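Local structure of Polyphosphate:AMP phosphotransferase (3CZP) at residues Phe42-Leu47 and Gly146-Lys151; Glu24-Leu29 and Asn64-Pro69; Ile72-Phe77 and Thr103-Gly108; Phe150-His155 and Leu223-Ile228. The protein transfers phosphate from inorganic polyphosphate to AMP, and less efficiently to GMP, using magnesium to make ADP and GDP. All coordinates share one frame; numbering follows the deposited sequence. Where two conformers were deposited one is given.

Contact 1 (Phe42-Leu47 and Gly146-Lys151); sequences FPVIIL and GALLFK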
# COMPACT_ATOMS: atom_id res chain seq x y z
N PHE A 42 -10.09 -16.91 3.52
CA PHE A 42 -8.76 -17.31 3.25
C PHE A 42 -8.40 -16.93 1.81
O PHE A 42 -9.28 -16.78 0.95
CB PHE A 42 -8.54 -18.83 3.51
CG PHE A 42 -9.39 -19.73 2.63
CD1 PHE A 42 -8.94 -20.13 1.38
CD2 PHE A 42 -10.63 -20.19 3.07
CE1 PHE A 42 -9.73 -20.98 0.53
CE2 PHE A 42 -11.43 -21.02 2.21
CZ PHE A 42 -10.96 -21.39 0.92
N PRO A 43 -7.13 -16.75 1.57
CA PRO A 43 -6.60 -16.48 0.25
C PRO A 43 -6.30 -17.73 -0.52
O PRO A 43 -6.04 -18.78 0.08
CB PRO A 43 -5.27 -15.79 0.57
CG PRO A 43 -4.80 -16.40 1.76
CD PRO A 43 -6.08 -16.65 2.58
N VAL A 44 -6.27 -17.60 -1.84
CA VAL A 44 -5.77 -18.65 -2.68
C VAL A 44 -4.53 -18.18 -3.43
O VAL A 44 -4.53 -17.14 -4.01
CB VAL A 44 -6.83 -19.13 -3.68
CG1 VAL A 44 -6.24 -20.23 -4.62
CG2 VAL A 44 -7.97 -19.66 -2.93
N ILE A 45 -3.43 -18.95 -3.31
CA ILE A 45 -2.21 -18.62 -4.00
C ILE A 45 -1.82 -19.77 -4.90
O ILE A 45 -1.76 -20.92 -4.46
CB ILE A 45 -1.04 -18.31 -3.00
CG1 ILE A 45 -1.48 -17.22 -2.05
CG2 ILE A 45 0.35 -18.04 -3.83
CD1 ILE A 45 -0.56 -17.06 -0.77
N ILE A 46 -1.52 -19.44 -6.14
CA ILE A 46 -1.13 -20.41 -7.16
C ILE A 46 0.23 -20.03 -7.73
O ILE A 46 0.39 -18.97 -8.27
CB ILE A 46 -2.19 -20.48 -8.32
CG1 ILE A 46 -3.63 -20.76 -7.79
CG2 ILE A 46 -1.73 -21.44 -9.39
CD1 ILE A 46 -4.77 -20.51 -8.88
N LEU A 47 1.22 -20.90 -7.54
CA LEU A 47 2.56 -20.76 -8.13
C LEU A 47 2.67 -21.55 -9.42
O LEU A 47 2.20 -22.69 -9.52
CB LEU A 47 3.63 -21.18 -7.16
CG LEU A 47 3.57 -20.67 -5.69
CD1 LEU A 47 4.83 -21.16 -4.91
CD2 LEU A 47 3.30 -19.18 -5.58
N GLY A 146 -3.83 -19.76 6.98
CA GLY A 146 -5.06 -20.15 6.36
C GLY A 146 -5.00 -20.23 4.86
O GLY A 146 -5.99 -20.62 4.23
N ALA A 147 -3.87 -19.86 4.26
CA ALA A 147 -3.79 -19.87 2.81
C ALA A 147 -4.01 -21.26 2.24
O ALA A 147 -3.51 -22.27 2.78
CB ALA A 147 -2.39 -19.32 2.28
N LEU A 148 -4.68 -21.27 1.07
CA LEU A 148 -4.73 -22.39 0.17
C LEU A 148 -3.72 -22.19 -0.96
O LEU A 148 -3.89 -21.35 -1.83
CB LEU A 148 -6.15 -22.58 -0.38
CG LEU A 148 -6.39 -23.75 -1.34
CD1 LEU A 148 -6.21 -25.10 -0.63
CD2 LEU A 148 -7.78 -23.61 -2.03
N LEU A 149 -2.68 -23.02 -0.94
CA LEU A 149 -1.49 -22.84 -1.73
C LEU A 149 -1.33 -24.00 -2.69
O LEU A 149 -1.14 -25.17 -2.30
CB LEU A 149 -0.26 -22.77 -0.83
CG LEU A 149 1.08 -22.72 -1.58
CD1 LEU A 149 1.18 -21.48 -2.48
CD2 LEU A 149 2.23 -22.72 -0.62
N PHE A 150 -1.44 -23.70 -3.96
CA PHE A 150 -1.19 -24.66 -5.03
C PHE A 150 0.17 -24.37 -5.66
O PHE A 150 0.49 -23.21 -5.92
CB PHE A 150 -2.25 -24.49 -6.12
CG PHE A 150 -3.64 -24.84 -5.69
CD1 PHE A 150 -4.12 -26.17 -5.84
CD2 PHE A 150 -4.52 -23.86 -5.22
CE1 PHE A 150 -5.43 -26.48 -5.50
CE2 PHE A 150 -5.80 -24.19 -4.85
CZ PHE A 150 -6.25 -25.49 -4.98
N LYS A 151 0.96 -25.41 -5.97
CA LYS A 151 2.19 -25.23 -6.77
C LYS A 151 2.20 -26.19 -8.00
O LYS A 151 2.16 -27.40 -7.87
CB LYS A 151 3.43 -25.46 -5.91
CG LYS A 151 3.41 -24.74 -4.57
CD LYS A 151 4.69 -24.91 -3.88
CE LYS A 151 4.59 -25.93 -2.75
NZ LYS A 151 5.89 -26.04 -2.29
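Strands 44-50 and 148-155 are neighbours in the parallel sheet of the first PPK2 domain, and Phe42-Leu47 runs beside Gly146-Lys151 with Val44 opposite Leu148 and Leu47 opposite Lys151. Their directions differ by only 12°. Four backbone hydrogen bonds make the ladder: Leu148 N to Pro43 O (3.0 Å), Ile45 N to Leu148 O (2.9 Å), Phe150 N to Ile45 O (2.8 Å) and Leu47 N to Phe150 O (2.9 Å). On the face of Val44, Ile46, Leu148 and Phe150, the Phe150 ring stands beside Ile46 and turns its edge to Val44, whose CG1 lies 4.0 Å from Phe150 CE2. Phe42 sets its CG between its own backbone N and carbonyl carbon (chi1 62°), which lays the ring alongside Leu148, with CE1 4.0 Å from Leu148 CB. Helix 218-238 covers this face. On the other face Leu149 holds its CG opposite its backbone N (chi1 174°) and leans toward strand 44-50, so that its CD1 comes 3.8 Å from Ile45 CG2 and also meets Leu47 CG. Leu47 CD1 rests on the aliphatic part of Lys151, 3.9 Å from CG. The chain of Lys151 bends further on and leads its ammonium away to Glu139, Tyr111 and the carbonyl of Thr203. Gly146, at positive phi, closes the preceding helix 125-144 in a Schellman motif, and its O sits close to Phe42 CB as the chain turns into the strand. Apolar strands of this kind, bonded in parallel and covered by helices on both faces, are the central sheet of a P-loop kinase fold.

Contact 2 (Glu24-Leu29 and Asn64-Pro69); sequences ELREAL and NEWMDP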
# COMPACT_ATOMS: atom_id res chain seq x y z
N GLU A 24 -18.58 -28.29 -17.67
CA GLU A 24 -18.91 -28.52 -16.27
C GLU A 24 -17.88 -27.84 -15.36
O GLU A 24 -18.27 -27.22 -14.40
CB GLU A 24 -18.93 -30.03 -16.04
CG GLU A 24 -19.43 -30.57 -14.71
CD GLU A 24 -19.55 -32.13 -14.81
OE1 GLU A 24 -18.50 -32.81 -14.93
OE2 GLU A 24 -20.70 -32.67 -14.83
N LEU A 25 -16.60 -27.98 -15.70
CA LEU A 25 -15.49 -27.56 -14.88
C LEU A 25 -15.53 -26.07 -14.72
O LEU A 25 -15.34 -25.58 -13.64
CB LEU A 25 -14.13 -27.96 -15.49
CG LEU A 25 -12.84 -27.50 -14.74
CD1 LEU A 25 -12.82 -27.98 -13.32
CD2 LEU A 25 -11.61 -28.00 -15.45
N ARG A 26 -15.76 -25.35 -15.81
CA ARG A 26 -15.75 -23.90 -15.73
C ARG A 26 -16.94 -23.37 -14.91
O ARG A 26 -16.79 -22.46 -14.06
CB ARG A 26 -15.58 -23.25 -17.12
CG ARG A 26 -16.69 -23.28 -18.02
CD ARG A 26 -16.23 -22.89 -19.47
NE ARG A 26 -15.80 -21.52 -19.64
CZ ARG A 26 -15.35 -21.03 -20.79
NH1 ARG A 26 -14.99 -19.78 -20.85
NH2 ARG A 26 -15.31 -21.76 -21.89
N GLU A 27 -18.09 -24.00 -15.03
CA GLU A 27 -19.20 -23.60 -14.18
C GLU A 27 -18.89 -23.87 -12.67
O GLU A 27 -19.12 -23.00 -11.84
CB GLU A 27 -20.50 -24.25 -14.64
CG GLU A 27 -21.62 -23.28 -14.66
CD GLU A 27 -21.50 -22.12 -15.73
OE1 GLU A 27 -22.09 -21.07 -15.44
OE2 GLU A 27 -20.86 -22.24 -16.84
N ALA A 28 -18.37 -25.06 -12.35
CA ALA A 28 -17.98 -25.42 -10.99
C ALA A 28 -16.85 -24.51 -10.48
O ALA A 28 -16.90 -24.10 -9.32
CB ALA A 28 -17.54 -26.91 -10.89
N LEU A 29 -15.89 -24.13 -11.33
CA LEU A 29 -14.86 -23.17 -10.90
C LEU A 29 -15.44 -21.80 -10.54
O LEU A 29 -15.20 -21.25 -9.44
CB LEU A 29 -13.71 -23.04 -11.93
CG LEU A 29 -12.72 -24.21 -11.96
CD1 LEU A 29 -11.82 -24.21 -13.31
CD2 LEU A 29 -11.83 -24.22 -10.74
N ASN A 64 -8.15 -17.77 -16.66
CA ASN A 64 -8.77 -16.43 -16.62
C ASN A 64 -9.86 -16.24 -17.64
O ASN A 64 -10.48 -15.17 -17.68
CB ASN A 64 -7.68 -15.40 -16.78
CG ASN A 64 -6.93 -15.15 -15.48
OD1 ASN A 64 -7.39 -14.32 -14.69
ND2 ASN A 64 -5.78 -15.88 -15.23
N GLU A 65 -10.09 -17.27 -18.45
CA GLU A 65 -11.26 -17.34 -19.33
C GLU A 65 -12.31 -18.20 -18.70
O GLU A 65 -13.46 -17.85 -18.70
CB GLU A 65 -10.88 -17.90 -20.70
CG GLU A 65 -12.08 -17.89 -21.65
CD GLU A 65 -11.70 -18.33 -23.05
OE1 GLU A 65 -10.48 -18.28 -23.32
OE2 GLU A 65 -12.64 -18.69 -23.83
N TRP A 66 -11.87 -19.29 -18.08
CA TRP A 66 -12.76 -20.19 -17.35
C TRP A 66 -13.32 -19.56 -16.10
O TRP A 66 -14.51 -19.73 -15.80
CB TRP A 66 -12.01 -21.46 -16.95
CG TRP A 66 -11.68 -22.36 -18.14
CD1 TRP A 66 -12.08 -22.21 -19.41
CD2 TRP A 66 -10.86 -23.54 -18.11
NE1 TRP A 66 -11.59 -23.22 -20.20
CE2 TRP A 66 -10.82 -24.05 -19.43
CE3 TRP A 66 -10.16 -24.21 -17.10
CZ2 TRP A 66 -10.12 -25.22 -19.76
CZ3 TRP A 66 -9.46 -25.37 -17.43
CH2 TRP A 66 -9.44 -25.86 -18.76
N MSE A 67 -12.44 -18.87 -15.36
CA MSE A 67 -12.79 -18.26 -14.11
C MSE A 67 -13.02 -16.79 -14.33
O MSE A 67 -12.95 -16.29 -15.46
CB MSE A 67 -11.71 -18.53 -13.04
CG MSE A 67 -11.45 -20.02 -12.89
SE MSE A 67 -10.03 -20.34 -11.62
CE MSE A 67 -11.11 -20.17 -10.10
N ASP A 68 -13.37 -16.07 -13.28
CA ASP A 68 -13.64 -14.64 -13.38
C ASP A 68 -12.32 -13.89 -13.09
O ASP A 68 -11.83 -13.87 -11.98
CB ASP A 68 -14.74 -14.24 -12.36
CG ASP A 68 -15.34 -12.86 -12.60
OD1 ASP A 68 -14.69 -11.96 -13.14
OD2 ASP A 68 -16.46 -12.58 -12.11
N PRO A 69 -11.74 -13.25 -14.11
CA PRO A 69 -10.51 -12.54 -13.86
C PRO A 69 -10.65 -11.33 -12.91
O PRO A 69 -9.64 -10.84 -12.42
CB PRO A 69 -10.12 -12.05 -15.25
CG PRO A 69 -11.42 -11.92 -16.01
CD PRO A 69 -12.25 -13.04 -15.48
O HOH W 1 -16.39 -19.67 -17.81
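The helical segment Glu24-Leu29 passes the last turn of helix 56-66 and the residues after it, coming closest at Arg26 and Trp66, whose CA atoms are 5.0 Å apart. Trp66 ends the second helix; Met67, a selenomethionine, is the first residue to leave helical angles. Arg26 dominates the polar side. Its CG lies between the backbone N and the carbonyl carbon (chi1 74°) and the chain bends at chi3, which brings the guanidinium up to the CD1 corner of the Trp66 indole: Trp66 CD1 lies over the centre of one guanidinium face, 3.7 Å from Arg26 CZ, with the two planes inclined at 56°. NH1 donates to Glu65 O at 3.3 Å, a bent bond that meets the carbonyl from above its plane, while the Glu65 carboxylate forms a long salt bridge, NH1 to OE2 3.9 Å. A water at the guanidinium edge accepts from NE (2.7 Å) and donates to Trp66 O (2.8 Å), so the carbonyl at the helix end is tied to the same arginine. The apolar side is made by Leu25 and Leu29 against the Trp66 ring and the selenomethionine. Leu25 CD2 meets Trp66 CZ3 at 3.9 Å, Leu29 CD1 approaches CE3 of the same ring, and Leu29 CB packs on Met67 CG at 3.9 Å. Glu65 also has a weak, long ion pair with Arg318 of the second subunit, which places this side of the contact at the dimer interface. Helix 15-39 is thereby joined to the end of helix 56-66, with helix 218-238 packed against Leu25, Leu29 and Trp66, and Met67 leading the chain on toward strand 72-76.

Contact 3 (Ile72-Phe77 and Thr103-Gly108); sequences IEVQSF and TGIFFG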
# COMPACT_ATOMS: atom_id res chain seq x y z
N ILE A 72 -9.01 -12.37 -9.59
CA ILE A 72 -7.70 -13.04 -9.75
C ILE A 72 -6.67 -11.94 -10.09
O ILE A 72 -6.93 -11.11 -10.92
CB ILE A 72 -7.68 -14.12 -10.89
CG1 ILE A 72 -8.83 -15.10 -10.79
CG2 ILE A 72 -6.38 -14.87 -10.87
CD1 ILE A 72 -8.96 -16.21 -11.89
N GLU A 73 -5.56 -11.88 -9.35
CA GLU A 73 -4.42 -11.03 -9.70
C GLU A 73 -3.34 -11.97 -10.18
O GLU A 73 -3.12 -12.99 -9.55
CB GLU A 73 -3.88 -10.25 -8.51
CG GLU A 73 -4.93 -9.47 -7.70
CD GLU A 73 -5.24 -10.15 -6.35
OE1 GLU A 73 -4.53 -9.77 -5.35
OE2 GLU A 73 -6.14 -11.06 -6.32
N VAL A 74 -2.71 -11.63 -11.30
CA VAL A 74 -1.60 -12.38 -11.88
C VAL A 74 -0.35 -11.51 -11.85
O VAL A 74 -0.32 -10.39 -12.43
CB VAL A 74 -1.91 -12.86 -13.30
CG1 VAL A 74 -0.83 -13.73 -13.81
CG2 VAL A 74 -3.19 -13.64 -13.28
N GLN A 75 0.65 -11.97 -11.09
CA GLN A 75 1.90 -11.23 -10.89
C GLN A 75 3.09 -11.95 -11.51
O GLN A 75 3.08 -13.16 -11.62
CB GLN A 75 2.23 -11.15 -9.41
CG GLN A 75 1.13 -10.74 -8.46
CD GLN A 75 0.85 -9.29 -8.47
OE1 GLN A 75 1.61 -8.51 -9.04
NE2 GLN A 75 -0.23 -8.90 -7.81
N SER A 76 4.09 -11.18 -11.93
CA SER A 76 5.44 -11.70 -12.05
C SER A 76 6.44 -10.81 -11.30
O SER A 76 6.18 -9.62 -11.11
CB SER A 76 5.85 -11.91 -13.49
OG SER A 76 7.18 -12.41 -13.50
N PHE A 77 7.54 -11.42 -10.84
CA PHE A 77 8.44 -10.77 -9.87
C PHE A 77 9.91 -10.65 -10.30
O PHE A 77 10.80 -10.33 -9.45
CB PHE A 77 8.40 -11.51 -8.53
CG PHE A 77 7.07 -11.46 -7.82
CD1 PHE A 77 6.17 -12.50 -7.96
CD2 PHE A 77 6.79 -10.45 -6.93
CE1 PHE A 77 5.00 -12.51 -7.30
CE2 PHE A 77 5.56 -10.44 -6.24
CZ PHE A 77 4.67 -11.47 -6.42
N THR A 103 -7.74 -14.62 -5.24
CA THR A 103 -6.74 -15.47 -5.79
C THR A 103 -5.65 -14.60 -6.41
O THR A 103 -5.91 -13.62 -7.12
CB THR A 103 -7.30 -16.41 -6.93
OG1 THR A 103 -8.32 -17.25 -6.40
CG2 THR A 103 -6.17 -17.28 -7.62
N GLY A 104 -4.43 -15.04 -6.14
CA GLY A 104 -3.23 -14.46 -6.72
C GLY A 104 -2.47 -15.56 -7.42
O GLY A 104 -2.30 -16.66 -6.86
N ILE A 105 -2.01 -15.29 -8.64
CA ILE A 105 -1.23 -16.29 -9.40
C ILE A 105 0.16 -15.68 -9.69
O ILE A 105 0.27 -14.59 -10.26
CB ILE A 105 -1.90 -16.64 -10.76
CG1 ILE A 105 -3.35 -17.14 -10.55
CG2 ILE A 105 -0.94 -17.65 -11.56
CD1 ILE A 105 -4.06 -17.56 -11.83
N PHE A 106 1.19 -16.36 -9.22
CA PHE A 106 2.57 -15.88 -9.22
C PHE A 106 3.44 -16.63 -10.21
O PHE A 106 3.82 -17.78 -9.99
CB PHE A 106 3.19 -16.06 -7.82
CG PHE A 106 2.56 -15.21 -6.73
CD1 PHE A 106 1.54 -14.30 -7.00
CD2 PHE A 106 3.01 -15.30 -5.43
CE1 PHE A 106 0.98 -13.51 -5.93
CE2 PHE A 106 2.47 -14.49 -4.40
CZ PHE A 106 1.49 -13.61 -4.67
N PHE A 107 3.85 -15.91 -11.24
CA PHE A 107 4.94 -16.31 -12.07
C PHE A 107 6.22 -15.71 -11.43
O PHE A 107 6.18 -14.82 -10.53
CB PHE A 107 4.83 -15.70 -13.48
CG PHE A 107 3.71 -16.25 -14.36
CD1 PHE A 107 3.96 -17.24 -15.30
CD2 PHE A 107 2.48 -15.66 -14.37
CE1 PHE A 107 2.93 -17.71 -16.14
CE2 PHE A 107 1.47 -16.09 -15.20
CZ PHE A 107 1.71 -17.13 -16.11
N GLY A 108 7.36 -16.13 -11.93
CA GLY A 108 8.66 -15.56 -11.46
C GLY A 108 8.74 -15.46 -9.95
O GLY A 108 9.20 -14.43 -9.41
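Backbone hydrogen bonds hold Ile72-Phe77 parallel to Thr103-Gly108, the strand axes 4.6 Å apart and 17° from parallel. Glu73 N bonds to Thr103 O (2.9 Å), Ile105 N to Glu73 O (2.7 Å), Gln75 N to Ile105 O (2.8 Å) and Phe107 N to Gln75 O (2.9 Å). The aromatic contact lies at the C-terminal end: Phe77 sends CE1 over one face of the Phe106 ring, 3.7 Å from Phe106 CG, in a T-shaped pair with planes at 78°. Phe93 gives Phe77 a second edge-to-face partner. Beside this pair Gln75 runs alongside Phe106, its CG, anti to the carbonyl carbon, meeting CE1 of the ring. Apolar packing fills the opposite face, where Ile72 CG2 meets Ile105 CD1 at 3.7 Å and Val74 CG1 reaches the edge of the Phe107 ring, 3.6 Å from CE2. In the conformer given, one of two, the Glu73 carboxylate pairs with Arg102. The Phe107 ring has a cation-pi partner in Arg327 of the second subunit. Strand 72-76 forms one border of the sheet within the chain, strand 103-107 joins it to strand 44-50, and helix 56-66 packs on the face of Val74, Ile105 and Phe107.

Contact 4 (Phe150-His155 and Leu223-Ile228); sequences FKFWFH and LTVGRI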
# COMPACT_ATOMS: atom_id res chain seq x y z
N PHE A 150 -1.44 -23.70 -3.96
CA PHE A 150 -1.19 -24.66 -5.03
C PHE A 150 0.17 -24.37 -5.66
O PHE A 150 0.49 -23.21 -5.92
CB PHE A 150 -2.25 -24.49 -6.12
CG PHE A 150 -3.64 -24.84 -5.69
CD1 PHE A 150 -4.12 -26.17 -5.84
CD2 PHE A 150 -4.52 -23.86 -5.22
CE1 PHE A 150 -5.43 -26.48 -5.50
CE2 PHE A 150 -5.80 -24.19 -4.85
CZ PHE A 150 -6.25 -25.49 -4.98
N LYS A 151 0.96 -25.41 -5.97
CA LYS A 151 2.19 -25.23 -6.77
C LYS A 151 2.20 -26.19 -8.00
O LYS A 151 2.16 -27.40 -7.87
CB LYS A 151 3.43 -25.46 -5.91
CG LYS A 151 3.41 -24.74 -4.57
CD LYS A 151 4.69 -24.91 -3.88
CE LYS A 151 4.59 -25.93 -2.75
NZ LYS A 151 5.89 -26.04 -2.29
N PHE A 152 2.31 -25.61 -9.19
CA PHE A 152 2.25 -26.39 -10.39
C PHE A 152 3.57 -26.28 -11.09
O PHE A 152 4.07 -25.17 -11.36
CB PHE A 152 1.10 -25.98 -11.32
CG PHE A 152 -0.25 -26.21 -10.77
CD1 PHE A 152 -0.83 -27.47 -10.80
CD2 PHE A 152 -0.98 -25.15 -10.25
CE1 PHE A 152 -2.11 -27.65 -10.28
CE2 PHE A 152 -2.28 -25.33 -9.77
CZ PHE A 152 -2.82 -26.54 -9.76
N TRP A 153 4.10 -27.45 -11.40
CA TRP A 153 5.27 -27.59 -12.23
C TRP A 153 4.87 -28.20 -13.58
O TRP A 153 4.53 -29.37 -13.68
CB TRP A 153 6.31 -28.49 -11.53
CG TRP A 153 7.55 -28.78 -12.38
CD1 TRP A 153 7.63 -29.61 -13.43
CD2 TRP A 153 8.84 -28.21 -12.22
NE1 TRP A 153 8.89 -29.58 -13.98
CE2 TRP A 153 9.65 -28.74 -13.23
CE3 TRP A 153 9.39 -27.30 -11.33
CZ2 TRP A 153 10.99 -28.43 -13.33
CZ3 TRP A 153 10.73 -26.98 -11.46
CH2 TRP A 153 11.50 -27.53 -12.43
N PHE A 154 4.91 -27.36 -14.61
CA PHE A 154 4.63 -27.72 -15.98
C PHE A 154 5.87 -28.36 -16.60
O PHE A 154 6.94 -27.73 -16.66
CB PHE A 154 4.24 -26.47 -16.77
CG PHE A 154 2.89 -25.91 -16.37
CD1 PHE A 154 1.76 -26.17 -17.12
CD2 PHE A 154 2.74 -25.21 -15.17
CE1 PHE A 154 0.52 -25.72 -16.71
CE2 PHE A 154 1.49 -24.71 -14.79
CZ PHE A 154 0.40 -24.97 -15.54
N HIS A 155 5.74 -29.62 -17.02
CA HIS A 155 6.88 -30.40 -17.42
C HIS A 155 6.92 -30.74 -18.91
O HIS A 155 5.90 -31.04 -19.50
CB HIS A 155 6.90 -31.73 -16.68
CG HIS A 155 8.22 -32.41 -16.77
ND1 HIS A 155 9.39 -31.82 -16.37
CD2 HIS A 155 8.56 -33.62 -17.27
CE1 HIS A 155 10.39 -32.65 -16.58
NE2 HIS A 155 9.91 -33.75 -17.13
N LEU A 223 -6.95 -29.01 -18.38
CA LEU A 223 -7.95 -29.74 -17.63
C LEU A 223 -7.43 -30.29 -16.31
O LEU A 223 -8.15 -30.30 -15.33
CB LEU A 223 -8.54 -30.87 -18.48
CG LEU A 223 -9.94 -31.37 -18.09
CD1 LEU A 223 -10.95 -30.28 -18.04
CD2 LEU A 223 -10.42 -32.47 -19.05
N THR A 224 -6.21 -30.83 -16.33
CA THR A 224 -5.59 -31.41 -15.13
C THR A 224 -5.40 -30.38 -13.98
O THR A 224 -5.87 -30.57 -12.83
CB THR A 224 -4.32 -32.20 -15.46
OG1 THR A 224 -4.69 -33.28 -16.30
CG2 THR A 224 -3.63 -32.75 -14.18
N VAL A 225 -4.81 -29.26 -14.34
CA VAL A 225 -4.63 -28.10 -13.43
C VAL A 225 -5.99 -27.58 -12.90
O VAL A 225 -6.16 -27.34 -11.69
CB VAL A 225 -3.88 -26.93 -14.13
CG1 VAL A 225 -3.96 -25.58 -13.29
CG2 VAL A 225 -2.43 -27.29 -14.43
N GLY A 226 -6.96 -27.40 -13.81
CA GLY A 226 -8.29 -26.92 -13.42
C GLY A 226 -9.02 -27.85 -12.48
O GLY A 226 -9.68 -27.40 -11.53
N ARG A 227 -8.90 -29.15 -12.73
CA ARG A 227 -9.47 -30.19 -11.84
C ARG A 227 -8.81 -30.16 -10.47
O ARG A 227 -9.48 -30.29 -9.45
CB ARG A 227 -9.25 -31.58 -12.45
CG ARG A 227 -10.17 -31.87 -13.63
CD ARG A 227 -9.79 -33.17 -14.30
NE ARG A 227 -10.92 -33.65 -15.06
CZ ARG A 227 -10.83 -34.55 -16.02
NH1 ARG A 227 -9.66 -35.07 -16.34
NH2 ARG A 227 -11.92 -34.91 -16.65
N ILE A 228 -7.49 -30.02 -10.46
CA ILE A 228 -6.75 -29.95 -9.18
C ILE A 228 -7.20 -28.71 -8.37
O ILE A 228 -7.45 -28.80 -7.15
CB ILE A 228 -5.21 -29.98 -9.40
CG1 ILE A 228 -4.76 -31.39 -9.89
CG2 ILE A 228 -4.42 -29.61 -8.11
CD1 ILE A 228 -3.35 -31.36 -10.59
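Mainly aromatic-aliphatic packing joins Phe150-His155 to Leu223-Ile228: no hydrogen bond crosses between strand and helix. Their axes are 10.7 Å apart and nearly antiparallel, at 168°, the spacing of a helix lying on a sheet. One contact is a CH-pi interaction: Val225 places CG1 over one face of the Phe152 ring, 4.0 Å from the ring centroid and 16° off its normal. The other methyl of Val225 serves a second ring, CG2 lying 3.8 Å from Phe154 CZ, and the two side chains cross at about a right angle. With CG1 opposite the backbone N (chi1 168°) and CG2 opposite the carbonyl carbon, the valine forks between the two phenylalanines. Plain van der Waals contacts follow one helical turn on. Ile228 and Phe152 point opposite ways and overlap along their flanks, Ile228 CG2 3.7 Å from Phe152 CE1, and the same methyl is 4.1 Å from CD1 of Phe150. Phe150 also nears the helix backbone, CE1 standing 3.5 Å from Ile228 O. Phe150, Phe152 and Phe154 thus offer a row of rings, and Val225 and Ile228, three residues apart, put their methyls against it. On the far face of the strand, Trp153 NE1 makes a weak hydrogen bond to His155 ND1, and Phe4 stacks with both rings. A helix that ends the first PPK2 region, laid antiparallel over the strands of a parallel sheet, is part of the alpha/beta/alpha sandwich of P-loop kinases.

Contacts 1 and 3 are parallel strand pairings within one sheet, made chiefly by backbone hydrogen bonds; they meet where strands 44-50 and 103-107 bond to each other, Ile46 O lying 2.9 Å from Phe106 N. Contact 4 shares Phe150 and Lys151 with contact 1 but rests almost wholly on side chains, setting helix 218-238 on the sheet. Contact 2 joins helices on that same side and touches contact 4 through Leu25 and Leu223; it combines an apolar interior with an arginine, a water and a carboxylate. All four are largely buried. Contacts 1 and 4 meet no other chain, whereas contacts 2 and 3 reach the second subunit, consistent with a dimerising role of this domain.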